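Long-range contacts in nitrate transport protein (Parabacteroides distasonis, PDB 3HN0), which probably serves as the solute-binding component of an ABC transporter, capturing a small ligand, possibly nitrate or a related compound, for uptake: residues Thr85-Glu90 and Leu164-Asp169; Ala98-Gly103 and Ala141-Arg146; Asn130-Ile135 and Ala147-Pro152. All coordinates share one frame; numbering follows the deposited sequence.

Contact 1 (Thr85-Glu90 and Leu164-Asp169)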
# COMPACT_ATOMS: atom_id res chain seq x y z
N THR A 85 -9.81 -5.36 4.88
CA THR A 85 -10.73 -6.40 5.25
C THR A 85 -10.34 -7.27 6.41
O THR A 85 -11.20 -7.95 6.98
CB THR A 85 -11.09 -7.29 4.03
OG1 THR A 85 -9.98 -8.06 3.65
CG2 THR A 85 -11.50 -6.47 2.85
N LEU A 86 -9.05 -7.31 6.76
CA LEU A 86 -8.62 -8.27 7.76
C LEU A 86 -7.65 -7.65 8.76
O LEU A 86 -6.62 -7.07 8.40
CB LEU A 86 -8.03 -9.50 7.08
CG LEU A 86 -8.00 -10.74 7.96
CD1 LEU A 86 -9.47 -11.22 8.25
CD2 LEU A 86 -7.14 -11.81 7.31
N TYR A 87 -8.03 -7.76 10.04
CA TYR A 87 -7.22 -7.28 11.12
C TYR A 87 -7.02 -8.31 12.21
O TYR A 87 -7.88 -9.14 12.44
CB TYR A 87 -7.85 -6.02 11.70
CG TYR A 87 -7.84 -4.85 10.79
CD1 TYR A 87 -8.84 -4.69 9.82
CD2 TYR A 87 -6.82 -3.88 10.85
CE1 TYR A 87 -8.84 -3.60 8.93
CE2 TYR A 87 -6.82 -2.81 9.95
CZ TYR A 87 -7.83 -2.67 9.02
OH TYR A 87 -7.84 -1.60 8.15
N LEU A 88 -5.86 -8.31 12.85
CA LEU A 88 -5.62 -9.21 13.98
C LEU A 88 -5.96 -8.50 15.27
O LEU A 88 -5.48 -7.38 15.50
CB LEU A 88 -4.14 -9.57 14.01
CG LEU A 88 -3.60 -10.49 15.11
CD1 LEU A 88 -4.25 -11.86 15.06
CD2 LEU A 88 -2.08 -10.54 14.93
N VAL A 89 -6.72 -9.15 16.14
CA VAL A 89 -7.05 -8.62 17.45
C VAL A 89 -6.57 -9.58 18.54
O VAL A 89 -6.56 -10.79 18.34
CB VAL A 89 -8.57 -8.37 17.59
CG1 VAL A 89 -9.03 -7.31 16.60
CG2 VAL A 89 -9.42 -9.69 17.38
N GLU A 90 -6.16 -9.02 19.66
CA GLU A 90 -5.67 -9.80 20.77
C GLU A 90 -6.15 -9.17 22.07
O GLU A 90 -6.26 -7.94 22.17
CB GLU A 90 -4.13 -9.93 20.74
CG GLU A 90 -3.55 -10.21 19.35
CD GLU A 90 -2.06 -10.55 19.37
OE1 GLU A 90 -1.68 -11.51 20.08
OE2 GLU A 90 -1.28 -9.88 18.64
N LEU A 164 -9.88 -5.68 24.28
CA LEU A 164 -9.44 -6.19 22.99
C LEU A 164 -8.77 -5.04 22.25
O LEU A 164 -9.23 -3.91 22.33
CB LEU A 164 -10.66 -6.69 22.18
CG LEU A 164 -10.35 -7.53 20.98
CD1 LEU A 164 -9.73 -8.92 21.38
CD2 LEU A 164 -11.66 -7.66 20.12
N ARG A 165 -7.69 -5.34 21.54
CA ARG A 165 -6.98 -4.38 20.73
C ARG A 165 -6.65 -4.95 19.35
O ARG A 165 -6.35 -6.12 19.23
CB ARG A 165 -5.67 -3.96 21.41
CG ARG A 165 -5.86 -3.24 22.74
CD ARG A 165 -6.29 -1.77 22.54
NE ARG A 165 -6.42 -1.05 23.82
CZ ARG A 165 -7.52 -1.04 24.58
NH1 ARG A 165 -8.60 -1.73 24.20
NH2 ARG A 165 -7.54 -0.37 25.74
N ILE A 166 -6.64 -4.09 18.34
CA ILE A 166 -6.06 -4.43 17.03
C ILE A 166 -4.53 -4.40 17.21
O ILE A 166 -3.99 -3.42 17.72
CB ILE A 166 -6.46 -3.46 15.98
CG1 ILE A 166 -7.96 -3.57 15.71
CG2 ILE A 166 -5.67 -3.72 14.71
CD1 ILE A 166 -8.49 -2.49 14.76
N THR A 167 -3.87 -5.49 16.84
CA THR A 167 -2.42 -5.61 16.93
C THR A 167 -1.74 -5.67 15.57
O THR A 167 -0.53 -5.47 15.51
CB THR A 167 -2.02 -6.84 17.77
OG1 THR A 167 -2.47 -8.05 17.15
CG2 THR A 167 -2.62 -6.72 19.20
N ALA A 168 -2.48 -5.94 14.50
CA ALA A 168 -1.87 -5.93 13.15
C ALA A 168 -2.90 -5.73 12.08
O ALA A 168 -4.07 -6.11 12.24
CB ALA A 168 -1.12 -7.27 12.92
N ASP A 169 -2.43 -5.19 10.96
CA ASP A 169 -3.19 -5.01 9.75
C ASP A 169 -2.73 -6.09 8.81
O ASP A 169 -1.54 -6.15 8.50
CB ASP A 169 -2.85 -3.60 9.27
CG ASP A 169 -3.49 -3.23 7.93
OD1 ASP A 169 -3.82 -4.12 7.15
OD2 ASP A 169 -3.62 -2.01 7.66
O HOH W 1 -5.55 -1.22 5.93

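Contact 2 (Ala98-Gly103 and Ala141-Arg146)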
# COMPACT_ATOMS: atom_id res chain seq x y z
N ALA A 98 -4.37 -19.70 21.00
CA ALA A 98 -4.74 -20.08 19.65
C ALA A 98 -5.30 -18.86 18.91
O ALA A 98 -6.03 -18.06 19.51
CB ALA A 98 -5.77 -21.19 19.65
N LEU A 99 -4.93 -18.75 17.63
CA LEU A 99 -5.46 -17.72 16.77
C LEU A 99 -6.64 -18.27 16.02
O LEU A 99 -6.51 -19.21 15.23
CB LEU A 99 -4.39 -17.20 15.79
CG LEU A 99 -4.80 -16.24 14.68
CD1 LEU A 99 -5.45 -15.05 15.27
CD2 LEU A 99 -3.53 -15.86 13.86
N TYR A 100 -7.81 -17.71 16.27
CA TYR A 100 -9.02 -18.21 15.66
C TYR A 100 -9.24 -17.51 14.34
O TYR A 100 -9.24 -16.28 14.28
CB TYR A 100 -10.22 -18.00 16.56
CG TYR A 100 -10.29 -18.99 17.69
CD1 TYR A 100 -9.47 -18.87 18.79
CD2 TYR A 100 -11.18 -20.07 17.64
CE1 TYR A 100 -9.53 -19.82 19.85
CE2 TYR A 100 -11.27 -20.97 18.67
CZ TYR A 100 -10.44 -20.85 19.77
OH TYR A 100 -10.52 -21.77 20.79
N VAL A 101 -9.49 -18.33 13.31
CA VAL A 101 -9.62 -17.88 11.94
C VAL A 101 -10.93 -18.41 11.35
O VAL A 101 -11.24 -19.60 11.45
CB VAL A 101 -8.40 -18.43 11.10
CG1 VAL A 101 -8.51 -18.01 9.67
CG2 VAL A 101 -7.07 -17.99 11.73
N PHE A 102 -11.71 -17.51 10.76
CA PHE A 102 -12.92 -17.89 10.08
C PHE A 102 -12.59 -18.19 8.58
O PHE A 102 -11.50 -17.92 8.10
CB PHE A 102 -13.98 -16.80 10.23
CG PHE A 102 -13.63 -15.51 9.55
CD1 PHE A 102 -12.83 -14.54 10.20
CD2 PHE A 102 -14.08 -15.23 8.26
CE1 PHE A 102 -12.49 -13.35 9.56
CE2 PHE A 102 -13.76 -14.03 7.64
CZ PHE A 102 -12.93 -13.10 8.28
N GLY A 103 -13.54 -18.78 7.86
CA GLY A 103 -13.37 -19.05 6.44
C GLY A 103 -12.20 -19.95 6.07
O GLY A 103 -11.49 -19.69 5.09
N ALA A 141 -17.53 -14.43 24.81
CA ALA A 141 -17.82 -15.48 25.77
C ALA A 141 -16.58 -15.92 26.54
O ALA A 141 -16.70 -16.63 27.48
CB ALA A 141 -18.42 -16.67 25.05
N GLY A 142 -15.40 -15.49 26.10
CA GLY A 142 -14.15 -15.83 26.79
C GLY A 142 -13.33 -16.98 26.22
O GLY A 142 -12.31 -17.34 26.79
N LYS A 143 -13.78 -17.55 25.12
CA LYS A 143 -13.14 -18.69 24.47
C LYS A 143 -11.96 -18.22 23.60
O LYS A 143 -10.96 -18.92 23.49
CB LYS A 143 -14.17 -19.42 23.59
CG LYS A 143 -13.68 -20.70 22.87
CD LYS A 143 -13.42 -21.83 23.84
CE LYS A 143 -13.34 -23.18 23.13
NZ LYS A 143 -13.52 -24.32 24.07
N VAL A 144 -12.09 -17.05 23.00
CA VAL A 144 -11.15 -16.57 21.98
C VAL A 144 -10.37 -15.35 22.50
O VAL A 144 -10.97 -14.33 22.84
CB VAL A 144 -11.92 -16.21 20.71
CG1 VAL A 144 -10.96 -15.59 19.62
CG2 VAL A 144 -12.67 -17.42 20.15
N ASN A 145 -9.04 -15.45 22.55
CA ASN A 145 -8.18 -14.35 22.97
C ASN A 145 -7.39 -13.75 21.81
O ASN A 145 -6.73 -12.74 21.95
CB ASN A 145 -7.20 -14.86 24.05
CG ASN A 145 -7.93 -15.37 25.30
OD1 ASN A 145 -8.90 -14.77 25.76
ND2 ASN A 145 -7.45 -16.47 25.86
N ARG A 146 -7.42 -14.40 20.66
CA ARG A 146 -6.67 -13.88 19.52
C ARG A 146 -7.42 -14.36 18.29
O ARG A 146 -7.82 -15.52 18.24
CB ARG A 146 -5.23 -14.41 19.65
CG ARG A 146 -4.31 -14.36 18.48
CD ARG A 146 -2.98 -15.09 18.86
NE ARG A 146 -2.07 -14.23 19.60
CZ ARG A 146 -0.96 -14.64 20.22
NH1 ARG A 146 -0.62 -15.92 20.22
NH2 ARG A 146 -0.19 -13.77 20.84
O HOH W 2 -7.45 -17.74 21.82
O HOH W 3 -9.20 -21.32 22.89

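Contact 3 (Asn130-Ile135 and Ala147-Pro152)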
# COMPACT_ATOMS: atom_id res chain seq x y z
N ASN A 130 -16.36 -21.00 11.86
CA ASN A 130 -16.17 -20.76 10.42
C ASN A 130 -16.57 -19.36 9.98
O ASN A 130 -16.20 -18.94 8.87
CB ASN A 130 -16.88 -21.80 9.56
CG ASN A 130 -16.41 -21.78 8.10
OD1 ASN A 130 -17.20 -21.56 7.20
ND2 ASN A 130 -15.13 -21.94 7.89
N THR A 131 -17.29 -18.63 10.84
CA THR A 131 -17.73 -17.28 10.52
C THR A 131 -17.18 -16.23 11.50
O THR A 131 -16.88 -16.52 12.70
CB THR A 131 -19.26 -17.11 10.49
OG1 THR A 131 -19.81 -17.15 11.81
CG2 THR A 131 -19.95 -18.18 9.61
N ALA A 132 -17.12 -15.01 10.99
CA ALA A 132 -16.67 -13.87 11.77
C ALA A 132 -17.62 -13.63 12.93
O ALA A 132 -17.16 -13.31 14.00
CB ALA A 132 -16.52 -12.59 10.87
N GLY A 133 -18.93 -13.80 12.72
CA GLY A 133 -19.92 -13.61 13.79
C GLY A 133 -19.69 -14.58 14.93
O GLY A 133 -19.82 -14.23 16.10
N GLU A 134 -19.32 -15.82 14.58
CA GLU A 134 -19.06 -16.85 15.57
C GLU A 134 -17.80 -16.58 16.37
O GLU A 134 -17.78 -16.80 17.59
CB GLU A 134 -18.96 -18.22 14.93
CG GLU A 134 -20.38 -18.77 14.56
CD GLU A 134 -20.32 -19.95 13.60
OE1 GLU A 134 -19.31 -20.13 12.91
OE2 GLU A 134 -21.32 -20.69 13.51
N ILE A 135 -16.76 -16.13 15.67
CA ILE A 135 -15.51 -15.69 16.30
C ILE A 135 -15.78 -14.54 17.27
O ILE A 135 -15.24 -14.55 18.37
CB ILE A 135 -14.44 -15.28 15.28
CG1 ILE A 135 -13.90 -16.55 14.59
CG2 ILE A 135 -13.26 -14.52 15.99
CD1 ILE A 135 -12.82 -16.32 13.61
N ALA A 147 -7.67 -13.43 17.35
CA ALA A 147 -8.47 -13.71 16.20
C ALA A 147 -8.21 -12.73 15.08
O ALA A 147 -7.56 -11.70 15.27
CB ALA A 147 -9.98 -13.68 16.59
N VAL A 148 -8.69 -13.12 13.91
CA VAL A 148 -8.77 -12.21 12.79
C VAL A 148 -10.22 -11.87 12.50
O VAL A 148 -11.09 -12.74 12.55
CB VAL A 148 -8.08 -12.75 11.54
CG1 VAL A 148 -6.55 -12.74 11.72
CG2 VAL A 148 -8.61 -14.10 11.18
N LEU A 149 -10.47 -10.59 12.21
CA LEU A 149 -11.82 -10.07 11.93
C LEU A 149 -11.77 -8.93 10.92
O LEU A 149 -10.82 -8.20 10.86
CB LEU A 149 -12.49 -9.54 13.22
CG LEU A 149 -12.94 -10.55 14.26
CD1 LEU A 149 -13.39 -9.82 15.56
CD2 LEU A 149 -14.02 -11.49 13.80
N GLY A 150 -12.89 -8.75 10.23
CA GLY A 150 -13.19 -7.55 9.44
C GLY A 150 -14.48 -6.92 9.95
O GLY A 150 -15.11 -7.43 10.86
N GLU A 151 -14.87 -5.81 9.34
CA GLU A 151 -16.00 -5.03 9.81
C GLU A 151 -17.31 -5.64 9.35
O GLU A 151 -17.34 -6.19 8.29
CB GLU A 151 -15.86 -3.63 9.28
CG GLU A 151 -14.62 -2.91 9.86
CD GLU A 151 -14.76 -2.58 11.32
OE1 GLU A 151 -15.80 -2.89 11.96
OE2 GLU A 151 -13.81 -2.01 11.84
N PRO A 152 -18.39 -5.49 10.14
CA PRO A 152 -18.59 -4.74 11.37
C PRO A 152 -18.19 -5.52 12.63
O PRO A 152 -18.14 -4.96 13.76
CB PRO A 152 -20.10 -4.51 11.37
CG PRO A 152 -20.63 -5.67 10.73
CD PRO A 152 -19.67 -6.11 9.69

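Contact 1 (Thr85-Glu90 and Leu164-Asp169)
L88 O is gripped by two successive amides of the facing strand, T167 N at 2.8 Å in a nearly straight bond (165°) and A168 N at 3.5 Å in a weak one, while the CA-H of I166 also points at it. With T167 and A168 both set against L88, this is a classic beta bulge between antiparallel strands 87-90 and 165-169, in the three-stranded sheet of one lobe of what is probably a two-lobed binding-protein fold. L88 N returns a bond to A168 O, and beyond the bulge E90 and R165 exchange a pair of backbone hydrogen bonds. The bulge residue T167 carries OG1 between its backbone N and carbonyl carbon (chi1 63°), where it meets the anti lone pair of E90 OE2 at 2.6 Å, in the conformer of E90 described here; the two side chains are nearly perpendicular. A valine in its place would probably leave this carboxylate oxygen without its hydroxyl mate and E90 freer to turn. The other oxygen, E90 OE1, forms a salt bridge to R146. V89 lies between two apolar neighbours, its CB 3.9 Å from L164 CG and its CG1 4.0 Å from I166 CG1; helix 153-160 packs against all three. Y87 and D169 run side by side, ring and carboxylate planes 41° apart. Y87 OH is bonded to R239 O, and the D169 carboxylate to N171 and H172. A water donates to both side chains, lying 3.2 Å from Y87 OH and 2.7 Å from D169 OD2.

Contact 2 (Ala98-Gly103 and Ala141-Arg146)
Y100 N donates to R146 O over 2.9 Å in an almost linear bond (174°), the one direct hydrogen bond between the two segments, from strand 99-100 to the first residue of strand 146-149. The turn before that residue follows a Schellman motif at G142, which ends helix 132-141 with a positive phi. A CH-pi contact carries the side-chain packing: V144 CG2 sits over the centre of the Y100 ring, 3.7 Å from the centroid and only 9° off the ring normal. V144 CG1 lies beside the CB end of the ring, 3.7 Å from Y100 CD1, so both methyls bear on the tyrosine. K143 passes the phenol end with its CG and CE, nearly perpendicular to the tyrosine. On the other side of the strand, L99 CD1 presses on R146 CG at 3.5 Å, and the arginine chain crosses the leucine roughly perpendicularly before bending at chi3 (-82°). The guanidinium group finds its partners elsewhere: a salt bridge to E90, a hydrogen bond to P97 O and a cation-pi contact with Y123. A98 O and R146 O, both acceptors, approach each other without bonding; the first is satisfied by a water 2.7 Å away that donates to A98 O and accepts from N145 N. A second water lies at the edge of the tyrosine ring, hydrogen-bonded to Y100 OH and donating to K143 O at 3.0 Å.

Contact 3 (Asn130-Ile135 and Ala147-Pro152)
I135 and A147 meet in the tightest apolar contact between the first turn of helix 132-141 and strand 146-149, with I135 CG2 only 3.4 Å from A147 CB, closer than usual van der Waals contact. This is alpha/beta packing, a helix laid on the strand that follows it in the chain. I135 CG2 stands anti to the backbone N (chi1 -72° for CG1), which drops this methyl between A147 and L149, 3.8 Å from L149 CD2. The isoleucine and leucine chains run alongside one another, head to tail. The same leucine methyl fits against the helix start, 4.0 Å from A132 CB and closer still to A132 O, which is also hydrogen-bonded to T136 OG1. No hydrogen bond joins the two segments; the polar bonds lie within the helix start. T131 and E134 form a capping box: T131 OG1 accepts from E134 N at 3.1 Å, and T131 N donates to E134 OE1 at 3.3 Å, on the anti side and 29° out of the carboxylate plane. I135 N adds a helical bond back to T131 O, so the turn that presents A132 and I135 to the strand is fixed from within. One buried polar atom finds no hydrogen-bonding partner: V148 O, whose neighbour across the contact is I135 CD1, 4.1 Å away.

The three contacts cluster on one side of the chain's centre: contact 2 lies about 12 Å from contact 1 and about 9 Å from contact 3, and contacts 1 and 3 are about 11 Å apart, centre to centre. Along the chain, contacts 2 and 3 are nested inside the loop closed by contact 1, and their own segments alternate. Strand 87-90 is the middle of the antiparallel sheet, with 165-169 on one flank and 146-149 on the other, so contacts 1 and 3 share that sheet. Backbone bonds from Y100 and G103 tie contact 2 to contact 3. They lie together in what is probably one lobe of a two-lobed solute-binding protein.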